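Local coordinates for vesicular integral-membrane protein VIP36 (Canis lupus familiaris, PDB 2DUR) that acts as a calcium-dependent intracellular lectin that binds high-mannose glycans and helps transport and sort glycoproteins in the early secretory pathway, at residues Leu61-Met66 with Arg170-Arg175; Ile129-Asn134 with Asn190-Thr195; Leu6-Ser11 with Met24-Phe29. All blocks are in the same frame, centred on the assembly; numbering follows the deposited sequence.

Interaction 1: Leu61-Met66 with Arg170-Arg175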
loop_
_atom_site.group_PDB
_atom_site.type_symbol
_atom_site.label_atom_id
_atom_site.label_comp_id
_atom_site.label_asym_id
_atom_site.label_seq_id
_atom_site.Cartn_x
_atom_site.Cartn_y
_atom_site.Cartn_z
ATOM N N LEU A 61 6.855 -1.994 -15.296
ATOM C CA LEU A 61 6.956 -0.540 -15.504
ATOM C C LEU A 61 8.041 0.051 -14.608
ATOM O O LEU A 61 8.055 -0.207 -13.413
ATOM C CB LEU A 61 5.642 0.160 -15.181
ATOM C CG LEU A 61 4.406 -0.245 -16.003
ATOM C CD1 LEU A 61 3.231 0.531 -15.522
ATOM C CD2 LEU A 61 4.633 -0.008 -17.491
ATOM N N LYS A 62 8.934 0.862 -15.185
ATOM C CA LYS A 62 9.924 1.572 -14.381
ATOM C C LYS A 62 9.352 2.813 -13.711
ATOM O O LYS A 62 9.805 3.222 -12.638
ATOM C CB LYS A 62 11.118 1.981 -15.245
ATOM C CG LYS A 62 11.873 0.830 -15.871
ATOM C CD LYS A 62 12.939 1.402 -16.810
ATOM C CE LYS A 62 13.670 0.318 -17.559
ATOM N NZ LYS A 62 12.797 -0.367 -18.545
ATOM N N ASP A 63 8.362 3.435 -14.335
ATOM C CA ASP A 63 7.803 4.682 -13.827
ATOM C C ASP A 63 6.290 4.571 -13.751
ATOM O O ASP A 63 5.616 4.385 -14.777
ATOM C CB ASP A 63 8.200 5.862 -14.729
ATOM C CG ASP A 63 9.668 5.843 -15.064
ATOM O OD1 ASP A 63 10.457 6.378 -14.274
ATOM O OD2 ASP A 63 10.023 5.264 -16.118
ATOM N N TRP A 64 5.755 4.665 -12.534
ATOM C CA TRP A 64 4.335 4.399 -12.341
ATOM C C TRP A 64 3.715 5.221 -11.234
ATOM O O TRP A 64 4.413 5.803 -10.381
ATOM C CB TRP A 64 4.096 2.904 -12.107
ATOM C CG TRP A 64 4.985 2.259 -11.065
ATOM C CD1 TRP A 64 6.101 1.524 -11.295
ATOM C CD2 TRP A 64 4.809 2.293 -9.637
ATOM N NE1 TRP A 64 6.639 1.077 -10.113
ATOM C CE2 TRP A 64 5.863 1.528 -9.076
ATOM C CE3 TRP A 64 3.860 2.867 -8.787
ATOM C CZ2 TRP A 64 6.004 1.345 -7.687
ATOM C CZ3 TRP A 64 4.001 2.702 -7.394
ATOM C CH2 TRP A 64 5.059 1.934 -6.868
ATOM N N GLU A 65 2.387 5.291 -11.256
ATOM C CA GLU A 65 1.685 5.971 -10.194
ATOM C C GLU A 65 0.432 5.185 -9.913
ATOM O O GLU A 65 -0.364 4.948 -10.833
ATOM C CB GLU A 65 1.324 7.414 -10.581
ATOM C CG GLU A 65 0.664 8.197 -9.457
ATOM C CD GLU A 65 0.578 9.698 -9.754
ATOM O OE1 GLU A 65 -0.509 10.288 -9.599
ATOM O OE2 GLU A 65 1.610 10.288 -10.158
ATOM N N MET A 66 0.292 4.751 -8.659
ATOM C CA MET A 66 -0.890 3.992 -8.211
ATOM C C MET A 66 -1.848 4.887 -7.431
ATOM O O MET A 66 -1.457 5.576 -6.494
ATOM C CB MET A 66 -0.445 2.819 -7.305
ATOM C CG MET A 66 -1.631 1.966 -6.785
ATOM S SD MET A 66 -2.340 0.923 -8.081
ATOM C CE MET A 66 -1.318 -0.547 -7.998
ATOM N N ARG A 170 3.576 7.379 -6.160
ATOM C CA ARG A 170 4.265 7.609 -7.433
ATOM C C ARG A 170 5.714 7.176 -7.274
ATOM O O ARG A 170 6.357 7.526 -6.293
ATOM C CB ARG A 170 4.224 9.094 -7.815
ATOM C CG ARG A 170 4.848 9.392 -9.190
ATOM C CD ARG A 170 4.885 10.918 -9.442
ATOM N NE ARG A 170 5.509 11.254 -10.731
ATOM C CZ ARG A 170 6.818 11.457 -10.950
ATOM N NH1 ARG A 170 7.727 11.402 -9.961
ATOM N NH2 ARG A 170 7.225 11.748 -12.188
ATOM N N TYR A 171 6.213 6.420 -8.237
ATOM C CA TYR A 171 7.595 6.015 -8.198
ATOM C C TYR A 171 8.228 6.202 -9.578
ATOM O O TYR A 171 7.770 5.627 -10.550
ATOM C CB TYR A 171 7.703 4.549 -7.720
ATOM C CG TYR A 171 9.146 4.103 -7.642
ATOM C CD1 TYR A 171 10.040 4.734 -6.757
ATOM C CD2 TYR A 171 9.638 3.113 -8.483
ATOM C CE1 TYR A 171 11.394 4.352 -6.686
ATOM C CE2 TYR A 171 10.993 2.728 -8.445
ATOM C CZ TYR A 171 11.861 3.354 -7.538
ATOM O OH TYR A 171 13.181 2.986 -7.478
ATOM N N SER A 172 9.291 7.008 -9.654
ATOM C CA SER A 172 9.952 7.275 -10.928
ATOM C C SER A 172 11.327 7.858 -10.671
ATOM O O SER A 172 11.455 8.831 -9.893
ATOM C CB SER A 172 9.125 8.276 -11.759
ATOM O OG SER A 172 9.812 8.604 -12.983
ATOM N N ARG A 173 12.336 7.273 -11.320
ATOM C CA ARG A 173 13.722 7.779 -11.256
ATOM C C ARG A 173 14.177 7.983 -9.798
ATOM O O ARG A 173 14.836 8.981 -9.441
ATOM C CB ARG A 173 13.854 9.081 -12.066
ATOM C CG ARG A 173 13.567 8.869 -13.565
ATOM C CD ARG A 173 13.831 10.132 -14.369
ATOM N NE ARG A 173 15.272 10.355 -14.449
ATOM C CZ ARG A 173 16.074 9.856 -15.382
ATOM N NH1 ARG A 173 15.602 9.100 -16.379
ATOM N NH2 ARG A 173 17.365 10.140 -15.324
ATOM N N GLY A 174 13.827 7.017 -8.950
ATOM C CA GLY A 174 14.277 7.032 -7.566
ATOM C C GLY A 174 13.481 7.891 -6.624
ATOM O O GLY A 174 13.730 7.882 -5.424
ATOM N N ARG A 175 12.527 8.671 -7.165
ATOM C CA ARG A 175 11.705 9.532 -6.355
ATOM C C ARG A 175 10.419 8.802 -6.001
ATOM O O ARG A 175 9.704 8.328 -6.880
ATOM C CB ARG A 175 11.402 10.863 -7.085
ATOM C CG ARG A 175 10.650 11.876 -6.255
ATOM C CD ARG A 175 10.311 13.078 -7.145
ATOM N NE ARG A 175 9.529 14.078 -6.416
ATOM C CZ ARG A 175 9.143 15.252 -6.956
ATOM N NH1 ARG A 175 9.455 15.546 -8.221
ATOM N NH2 ARG A 175 8.429 16.110 -6.244
HETATM O O HOH W 1 12.514 5.169 -13.148
#

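Interaction 2: Ile129-Asn134 with Asn190-Thr195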
loop_
_atom_site.group_PDB
_atom_site.type_symbol
_atom_site.label_atom_id
_atom_site.label_comp_id
_atom_site.label_asym_id
_atom_site.label_seq_id
_atom_site.Cartn_x
_atom_site.Cartn_y
_atom_site.Cartn_z
ATOM N N ILE A 129 0.806 7.550 8.164
ATOM C CA ILE A 129 1.135 6.884 6.914
ATOM C C ILE A 129 2.645 6.934 6.775
ATOM O O ILE A 129 3.245 7.993 6.867
ATOM C CB ILE A 129 0.513 7.624 5.680
ATOM C CG1 ILE A 129 -1.022 7.576 5.768
ATOM C CG2 ILE A 129 1.003 7.020 4.362
ATOM C CD1 ILE A 129 -1.711 8.317 4.613
ATOM N N SER A 130 3.268 5.789 6.539
ATOM C CA SER A 130 4.731 5.771 6.414
ATOM C C SER A 130 5.170 4.819 5.316
ATOM O O SER A 130 4.380 4.027 4.825
ATOM C CB SER A 130 5.386 5.428 7.759
ATOM O OG SER A 130 5.063 4.107 8.171
ATOM N N VAL A 131 6.423 4.939 4.886
ATOM C CA VAL A 131 6.954 4.009 3.900
ATOM C C VAL A 131 8.147 3.243 4.507
ATOM O O VAL A 131 8.850 3.766 5.366
ATOM C CB VAL A 131 7.379 4.710 2.597
ATOM C CG1 VAL A 131 6.132 5.156 1.817
ATOM C CG2 VAL A 131 8.330 5.907 2.889
ATOM N N MET A 132 8.366 2.043 4.000
ATOM C CA MET A 132 9.463 1.178 4.427
ATOM C C MET A 132 9.992 0.464 3.194
ATOM O O MET A 132 9.211 0.006 2.366
ATOM C CB MET A 132 8.956 0.179 5.485
ATOM C CG MET A 132 10.021 -0.845 5.911
ATOM S SD MET A 132 9.291 -1.802 7.262
ATOM C CE MET A 132 10.609 -2.999 7.503
ATOM N N VAL A 133 11.312 0.397 3.068
ATOM C CA VAL A 133 11.951 -0.340 1.970
ATOM C C VAL A 133 12.788 -1.434 2.604
ATOM O O VAL A 133 13.507 -1.170 3.558
ATOM C CB VAL A 133 12.825 0.581 1.118
ATOM C CG1 VAL A 133 13.691 -0.205 0.131
ATOM C CG2 VAL A 133 11.911 1.576 0.376
ATOM N N ASN A 134 12.672 -2.642 2.059
ATOM C CA ASN A 134 13.257 -3.830 2.726
ATOM C C ASN A 134 13.884 -4.752 1.720
ATOM O O ASN A 134 13.380 -4.891 0.596
ATOM C CB ASN A 134 12.106 -4.551 3.452
ATOM C CG ASN A 134 12.567 -5.425 4.632
ATOM O OD1 ASN A 134 13.752 -5.718 4.789
ATOM N ND2 ASN A 134 11.609 -5.833 5.454
ATOM N N ASN A 190 0.612 16.698 -0.239
ATOM C CA ASN A 190 1.797 15.889 -0.024
ATOM C C ASN A 190 1.818 15.226 1.349
ATOM O O ASN A 190 1.341 15.777 2.344
ATOM C CB ASN A 190 3.093 16.656 -0.260
ATOM C CG ASN A 190 4.309 15.730 -0.221
ATOM O OD1 ASN A 190 5.174 15.883 0.649
ATOM N ND2 ASN A 190 4.338 14.713 -1.106
ATOM N N CYS A 191 2.393 14.033 1.387
ATOM C CA CYS A 191 2.577 13.296 2.626
ATOM C C CYS A 191 4.069 12.956 2.758
ATOM O O CYS A 191 4.726 13.348 3.724
ATOM C CB CYS A 191 1.686 12.052 2.643
ATOM S SG CYS A 191 1.959 10.982 4.072
ATOM N N ILE A 192 4.580 12.284 1.736
ATOM C CA ILE A 192 5.967 11.837 1.675
ATOM C C ILE A 192 6.515 12.222 0.304
ATOM O O ILE A 192 5.823 12.087 -0.719
ATOM C CB ILE A 192 6.029 10.301 1.831
ATOM C CG1 ILE A 192 5.552 9.888 3.222
ATOM C CG2 ILE A 192 7.440 9.764 1.462
ATOM C CD1 ILE A 192 5.066 8.407 3.239
ATOM N N ASP A 193 7.748 12.720 0.273
ATOM C CA ASP A 193 8.418 12.953 -0.996
ATOM C C ASP A 193 9.914 12.798 -0.758
ATOM O O ASP A 193 10.572 13.675 -0.181
ATOM C CB ASP A 193 8.083 14.356 -1.537
ATOM C CG ASP A 193 8.353 14.526 -3.025
ATOM O OD1 ASP A 193 8.650 13.568 -3.768
ATOM O OD2 ASP A 193 8.205 15.699 -3.463
ATOM N N ILE A 194 10.428 11.659 -1.190
ATOM C CA ILE A 194 11.831 11.315 -0.939
ATOM C C ILE A 194 12.498 10.804 -2.201
ATOM O O ILE A 194 11.827 10.391 -3.148
ATOM C CB ILE A 194 11.976 10.257 0.185
ATOM C CG1 ILE A 194 11.269 8.961 -0.192
ATOM C CG2 ILE A 194 11.429 10.813 1.522
ATOM C CD1 ILE A 194 11.469 7.815 0.809
ATOM N N THR A 195 13.835 10.821 -2.207
ATOM C CA THR A 195 14.572 10.381 -3.376
ATOM C C THR A 195 15.615 9.345 -2.931
ATOM O O THR A 195 15.794 9.116 -1.737
ATOM C CB THR A 195 15.290 11.565 -4.074
ATOM O OG1 THR A 195 16.101 12.253 -3.112
ATOM C CG2 THR A 195 14.237 12.531 -4.681
#

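Interaction 3: Leu6-Ser11 with Met24-Phe29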
loop_
_atom_site.group_PDB
_atom_site.type_symbol
_atom_site.label_atom_id
_atom_site.label_comp_id
_atom_site.label_asym_id
_atom_site.label_seq_id
_atom_site.Cartn_x
_atom_site.Cartn_y
_atom_site.Cartn_z
ATOM N N LEU A 6 -3.588 4.273 -18.223
ATOM C CA LEU A 6 -4.091 3.234 -17.304
ATOM C C LEU A 6 -3.613 1.852 -17.711
ATOM O O LEU A 6 -3.753 1.441 -18.872
ATOM C CB LEU A 6 -5.625 3.236 -17.242
ATOM C CG LEU A 6 -6.268 2.273 -16.226
ATOM C CD1 LEU A 6 -6.076 2.784 -14.797
ATOM C CD2 LEU A 6 -7.759 2.064 -16.519
ATOM N N LYS A 7 -3.063 1.102 -16.758
ATOM C CA LYS A 7 -2.652 -0.266 -17.053
ATOM C C LYS A 7 -3.664 -1.208 -16.417
ATOM O O LYS A 7 -3.622 -1.452 -15.224
ATOM C CB LYS A 7 -1.227 -0.537 -16.563
ATOM C CG LYS A 7 -0.170 0.172 -17.415
ATOM C CD LYS A 7 -0.051 -0.544 -18.773
ATOM C CE LYS A 7 0.522 0.352 -19.840
ATOM N NZ LYS A 7 0.571 -0.369 -21.148
ATOM N N ARG A 8 -4.615 -1.691 -17.212
ATOM C CA ARG A 8 -5.759 -2.390 -16.612
ATOM C C ARG A 8 -5.370 -3.670 -15.876
ATOM O O ARG A 8 -6.013 -4.039 -14.875
ATOM C CB ARG A 8 -6.847 -2.657 -17.666
ATOM C CG ARG A 8 -8.132 -3.333 -17.134
ATOM C CD ARG A 8 -8.879 -2.469 -16.156
ATOM N NE ARG A 8 -10.019 -3.180 -15.576
ATOM C CZ ARG A 8 -9.956 -3.960 -14.497
ATOM N NH1 ARG A 8 -8.797 -4.154 -13.868
ATOM N NH2 ARG A 8 -11.059 -4.558 -14.045
ATOM N N GLU A 9 -4.302 -4.312 -16.332
ATOM C CA GLU A 9 -3.873 -5.598 -15.792
ATOM C C GLU A 9 -3.277 -5.451 -14.377
ATOM O O GLU A 9 -3.169 -6.432 -13.633
ATOM C CB GLU A 9 -2.892 -6.304 -16.730
ATOM C CG GLU A 9 -1.521 -5.655 -16.869
ATOM C CD GLU A 9 -1.437 -4.555 -17.930
ATOM O OE1 GLU A 9 -2.417 -3.804 -18.169
ATOM O OE2 GLU A 9 -0.341 -4.428 -18.514
ATOM N N HIS A 10 -2.892 -4.226 -14.038
ATOM C CA HIS A 10 -2.351 -3.911 -12.706
ATOM C C HIS A 10 -3.339 -3.115 -11.867
ATOM O O HIS A 10 -2.979 -2.524 -10.820
ATOM C CB HIS A 10 -1.005 -3.170 -12.830
ATOM C CG HIS A 10 0.065 -3.960 -13.520
ATOM N ND1 HIS A 10 0.378 -5.254 -13.169
ATOM C CD2 HIS A 10 0.902 -3.632 -14.538
ATOM C CE1 HIS A 10 1.364 -5.690 -13.934
ATOM N NE2 HIS A 10 1.702 -4.723 -14.772
ATOM N N SER A 11 -4.604 -3.107 -12.292
ATOM C CA SER A 11 -5.621 -2.331 -11.610
ATOM C C SER A 11 -6.745 -3.224 -11.113
ATOM O O SER A 11 -6.972 -4.291 -11.664
ATOM C CB SER A 11 -6.216 -1.263 -12.550
ATOM O OG SER A 11 -5.203 -0.380 -13.042
ATOM N N MET A 24 -11.446 -14.139 -16.589
ATOM C CA MET A 24 -10.288 -14.463 -15.744
ATOM C C MET A 24 -10.015 -13.326 -14.745
ATOM O O MET A 24 -9.985 -12.147 -15.122
ATOM C CB MET A 24 -9.051 -14.698 -16.623
ATOM C CG MET A 24 -8.270 -15.958 -16.284
ATOM S SD MET A 24 -7.137 -16.577 -17.570
ATOM C CE MET A 24 -7.851 -15.922 -19.083
ATOM N N PRO A 25 -9.813 -13.664 -13.461
ATOM C CA PRO A 25 -9.555 -12.563 -12.533
ATOM C C PRO A 25 -8.142 -12.005 -12.718
ATOM O O PRO A 25 -7.268 -12.689 -13.263
ATOM C CB PRO A 25 -9.712 -13.217 -11.151
ATOM C CG PRO A 25 -9.412 -14.664 -11.375
ATOM C CD PRO A 25 -9.771 -14.986 -12.808
ATOM N N LEU A 26 -7.942 -10.772 -12.259
ATOM C CA LEU A 26 -6.620 -10.142 -12.296
ATOM C C LEU A 26 -5.932 -10.122 -10.922
ATOM O O LEU A 26 -4.755 -9.750 -10.822
ATOM C CB LEU A 26 -6.732 -8.718 -12.855
ATOM C CG LEU A 26 -7.114 -8.607 -14.352
ATOM C CD1 LEU A 26 -7.616 -7.201 -14.654
ATOM C CD2 LEU A 26 -5.954 -9.030 -15.268
ATOM N N TRP A 27 -6.670 -10.515 -9.882
ATOM C CA TRP A 27 -6.170 -10.499 -8.501
ATOM C C TRP A 27 -6.579 -11.772 -7.790
ATOM O O TRP A 27 -7.649 -12.325 -8.096
ATOM C CB TRP A 27 -6.789 -9.332 -7.739
ATOM C CG TRP A 27 -6.466 -7.974 -8.331
ATOM C CD1 TRP A 27 -7.036 -7.403 -9.447
ATOM C CD2 TRP A 27 -5.489 -7.029 -7.854
ATOM N NE1 TRP A 27 -6.479 -6.170 -9.685
ATOM C CE2 TRP A 27 -5.524 -5.914 -8.732
ATOM C CE3 TRP A 27 -4.584 -7.017 -6.773
ATOM C CZ2 TRP A 27 -4.681 -4.802 -8.574
ATOM C CZ3 TRP A 27 -3.753 -5.892 -6.605
ATOM C CH2 TRP A 27 -3.818 -4.800 -7.504
ATOM N N ASP A 28 -5.728 -12.226 -6.871
ATOM C CA ASP A 28 -6.046 -13.307 -5.936
ATOM C C ASP A 28 -6.563 -12.660 -4.651
ATOM O O ASP A 28 -6.011 -11.655 -4.186
ATOM C CB ASP A 28 -4.811 -14.136 -5.614
ATOM C CG ASP A 28 -4.350 -14.992 -6.778
ATOM O OD1 ASP A 28 -5.173 -15.753 -7.295
ATOM O OD2 ASP A 28 -3.173 -14.929 -7.154
ATOM N N PHE A 29 -7.621 -13.233 -4.090
ATOM C CA PHE A 29 -8.268 -12.717 -2.891
ATOM C C PHE A 29 -7.967 -13.702 -1.763
ATOM O O PHE A 29 -8.295 -14.876 -1.863
ATOM C CB PHE A 29 -9.776 -12.557 -3.145
ATOM C CG PHE A 29 -10.071 -11.650 -4.314
ATOM C CD1 PHE A 29 -10.220 -12.175 -5.592
ATOM C CD2 PHE A 29 -10.115 -10.273 -4.131
ATOM C CE1 PHE A 29 -10.450 -11.327 -6.677
ATOM C CE2 PHE A 29 -10.352 -9.417 -5.198
ATOM C CZ PHE A 29 -10.510 -9.963 -6.479
#

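Interaction 1: Leu61-Met66 with Arg170-Arg175
W64 and Y171 face each other as a hydrogen-bonded antiparallel pair in one of the two sheets of the L-type lectin beta sandwich, where strand 64-73 starts beside the end of strand 165-172. The pair satisfies its own backbone groups: W64 N donates to Y171 O at 3.0 Å, and Y171 N returns a nearly straight bond to W64 O at 2.9 Å. Their side chains share one face of the sheet. Y171 CB sits 3.7 Å from the centroid of the W64 six-membered ring, a CH-pi contact; the broad indole offers a flat face on which the methylene can rest. The phenol OH reaches past the contact to V197 O.

E65 and R170 emerge on the other face and cross at an angle, E65 OE2 coming 3.4 Å from R170 CD, with carboxylate and guanidinium planes 70° apart. The charges fall short of a salt bridge, and E65 OE1 bonds to H67.

Just before strand 64-73, the short carboxylate of D63 takes donors on both oxygens: H232 NE2 at OD2, and S172 OG and a water at OD1. S172 OG, trans to its N (chi1 177°), is thereby turned to D63 OD1, 2.7 Å away and 30° out of the carboxylate plane. R173 and G174, central in a type I' turn, both have positive phi; glycine suits the second, where a CB would jam against the preceding carbonyl O. The water accepts from R173 N at 2.8 Å and donates to D63 OD1 at 2.6 Å.

Interaction 2: Ile129-Asn134 with Asn190-Thr195
I192 and V131 meet tip to tip at the interface of the two sheets of the L-type lectin beta sandwich, where C191 and I192 turn apolar atoms toward I129 and V131. The axes of the short strand segments 129-134 and 192-194 come within 9.0 Å, and no hydrogen bond joins the segments, as expected of facing sheets held by side chains.

At N190 the side chain folds back on its own segment: ND2 donates to I192 O at 3.0 Å, from above the carbonyl plane. C191 and I192 then both face V178, forming a classic beta bulge where the chain turns a corner. The bulge lets two consecutive residues point toward strand 128-135. With SG trans to the backbone N (chi1 174°), the sulfur of C191 is directed at I129, 4.0 Å from its CB. It is joined in a disulfide to C154, so a covalent link between the sheets runs beside the apolar contact.

I192 is long enough to reach the facing strand, its CD1 coming 4.1 Å from S130 CA. The branched side chains of isoleucine and valine suit both the strand backbone and this buried interface. The carboxylate of D193 forms a salt bridge with R175 and a hydrogen bond with T177. I194 returns to the apolar side, where its CD1 lies 4.2 Å from CG2 of V131, whose CG1 is 3.7 Å from CD1 of I192.

Interaction 3: Leu6-Ser11 with Met24-Phe29
W27 presents the edge of its indole to the backbone of S11. Its NE1 donates to S11 O at 2.8 Å with an N-H...O angle of 171°. The oxygen lies in the plane of the ring, whereas the indole approaches from above the carbonyl plane of S11. Tryptophan suits this place because it combines a large apolar surface with one donor at its rim. Beside that bond, CZ2 of W27 lies 3.6 Å from H10 O, a buried carbonyl with no hydrogen-bonding partner in the model.

The forked side chain of L26 points toward residues 6-11 and gives each methyl its own neighbour. CD1 passes 3.4 Å from NH1 of R8, with the two side chains crossing at a slant, while CD2 rests 4.0 Å from E9 CA. R8 brings its guanidinium round to this first methyl through a bend at chi2 (65°).

These residues join the N-terminal loop of the lectin domain to the beginning of strand 27-31, an outermost strand of one sandwich sheet. The loop is folded tightly: K7 O accepts from H10 N and S11 OG on opposite faces of its plane, serine being short enough to fold its OG back to 2.9 Å. CG of E9 lies over the centre of the H10 imidazole, 3.9 Å above its plane, and H10 ND1 is bonded to N55 on the neighbouring strand 49-55.

From the N terminus, interaction 3 comes first and closes a short loop, tying residues 6-11 to the start of edge strand 27-31. It is complete before interaction 1 opens at residue 61. Segment 129-134 falls between 61-66 and 170-175, while its partner 190-195 lies beyond both, so interactions 1 and 2 cross. Interaction 1 pairs strands within one sheet, and interaction 2 joins that sheet to the opposite one, which also contains strand 27-31. R175 and D193 link interactions 1 and 2 by a salt bridge. M66 and L61 touch H10 and K7 of interaction 3, while interactions 2 and 3 stay about 17 Å apart at their nearest atoms.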